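Local structure of probable exosome complex exonuclease 1 (Archaeoglobus fulgidus, 3M7N) at residues 121-126 / 146-151. The protein probably serves as the catalytic subunit of the archaeal exosome, degrading RNA from its 3' end and also able to synthesise heteromeric RNA tails. The protein carries 1 engineered substitution. Residues are numbered along the deposited sequence; the frame is centred on the assembly and turned at random.
Sequences SAIDIF and VALVDA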
# COMPACT_ATOMS: atom_id res chain seq x y z
N SER E 121 8.38 19.95 6.21
CA SER E 121 7.66 20.30 4.99
C SER E 121 8.02 19.40 3.83
O SER E 121 8.96 18.61 3.89
CB SER E 121 7.90 21.76 4.61
OG SER E 121 6.95 22.61 5.24
N ALA E 122 7.24 19.51 2.76
CA ALA E 122 7.61 18.87 1.52
C ALA E 122 7.63 19.91 0.42
O ALA E 122 6.77 20.80 0.37
CB ALA E 122 6.67 17.74 1.18
N ILE E 123 8.63 19.81 -0.45
CA ILE E 123 8.64 20.54 -1.69
C ILE E 123 8.60 19.52 -2.79
O ILE E 123 9.54 18.74 -2.95
CB ILE E 123 9.91 21.41 -1.82
CG1 ILE E 123 9.85 22.55 -0.80
CG2 ILE E 123 10.05 21.94 -3.25
CD1 ILE E 123 11.21 23.15 -0.49
N ASP E 124 7.51 19.52 -3.55
CA ASP E 124 7.26 18.49 -4.56
C ASP E 124 7.49 19.01 -5.98
O ASP E 124 7.05 20.10 -6.34
CB ASP E 124 5.82 17.97 -4.42
CG ASP E 124 5.56 17.28 -3.09
OD1 ASP E 124 4.39 17.26 -2.65
OD2 ASP E 124 6.52 16.76 -2.48
N ILE E 125 8.15 18.19 -6.79
CA ILE E 125 8.50 18.58 -8.15
C ILE E 125 8.04 17.52 -9.14
O ILE E 125 8.43 16.34 -9.06
CB ILE E 125 10.02 18.80 -8.28
CG1 ILE E 125 10.48 19.80 -7.23
CG2 ILE E 125 10.36 19.29 -9.68
CD1 ILE E 125 11.97 19.77 -6.97
N PHE E 126 7.20 17.94 -10.07
CA PHE E 126 6.69 17.02 -11.06
C PHE E 126 7.13 17.52 -12.40
O PHE E 126 7.10 18.72 -12.67
CB PHE E 126 5.16 16.95 -11.01
CG PHE E 126 4.61 16.50 -9.68
CD1 PHE E 126 4.25 17.42 -8.72
CD2 PHE E 126 4.48 15.14 -9.39
CE1 PHE E 126 3.76 17.01 -7.48
CE2 PHE E 126 3.99 14.72 -8.16
CZ PHE E 126 3.63 15.66 -7.20
N VAL E 146 13.80 26.14 -13.42
CA VAL E 146 13.02 27.34 -13.73
C VAL E 146 11.78 27.38 -12.84
O VAL E 146 11.52 28.39 -12.18
CB VAL E 146 12.64 27.43 -15.24
CG1 VAL E 146 11.61 28.54 -15.47
CG2 VAL E 146 13.87 27.69 -16.08
N ALA E 147 11.05 26.26 -12.80
CA ALA E 147 9.84 26.17 -11.96
C ALA E 147 10.13 26.45 -10.48
O ALA E 147 9.36 27.14 -9.80
CB ALA E 147 9.14 24.82 -12.13
N LEU E 148 11.23 25.91 -9.99
CA LEU E 148 11.63 26.15 -8.61
C LEU E 148 11.85 27.64 -8.38
O LEU E 148 11.38 28.20 -7.38
CB LEU E 148 12.87 25.34 -8.23
CG LEU E 148 12.62 23.83 -8.00
CD1 LEU E 148 13.92 23.04 -7.92
CD2 LEU E 148 11.76 23.59 -6.76
N VAL E 149 12.52 28.30 -9.32
CA VAL E 149 12.79 29.72 -9.13
C VAL E 149 11.50 30.52 -9.22
O VAL E 149 11.28 31.45 -8.45
CB VAL E 149 13.83 30.27 -10.15
CG1 VAL E 149 13.95 31.78 -10.02
CG2 VAL E 149 15.18 29.61 -9.91
N ASP E 150 10.63 30.12 -10.14
CA ASP E 150 9.33 30.74 -10.33
C ASP E 150 8.50 30.65 -9.04
O ASP E 150 7.76 31.57 -8.69
CB ASP E 150 8.61 30.09 -11.52
CG ASP E 150 7.26 30.75 -11.84
OD1 ASP E 150 6.30 30.02 -12.18
OD2 ASP E 150 7.16 31.99 -11.78
N ALA E 151 8.64 29.53 -8.32
CA ALA E 151 7.95 29.34 -7.04
C ALA E 151 8.71 29.97 -5.88
O ALA E 151 8.31 29.86 -4.73
CB ALA E 151 7.70 27.85 -6.77
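In Ile125, CG1 stands anti to the carbonyl carbon (chi1 -54°) and the chain runs on extended to CD1 (chi2 162°); Leu148 also sets its CG anti to its carbonyl carbon (chi1 -75°), which brings CG, and with it the two methyls, nearer the strand. The two side chains cross at roughly a right angle. Ile125 CD1 meets the fork of the leucine, lying 3.8 Å from Leu148 CD2 and 3.9 Å from Leu148 CD1, while Ile125 CG1 is 4.0 Å from Leu148 CD2. A second isoleucine, two residues back and with its CB likewise directed at the helix, offers the other branch: Ile123 CG2 is 4.2 Å from Leu148 CD2. These separations indicate van der Waals packing of aliphatic groups. Both isoleucines meet Leu148, which carries the contact for the helix; the buried area is modest, 107 Å². The alternation of the strand sends Asp124 away from the helix, to salt bridges with Arg60 and Arg76. All three apolar residues are buried, and the contact's nearest atom lies about 15 Å from the bound nucleic acid. The contact thus joins helix 136-150 to strand 122-129 within the mixed sheet of the RNase PH fold; Leu148 also touches Val56 on adjacent strand 50-60, and Ile125 meets Tyr77 on strand 74-81, at the other flank.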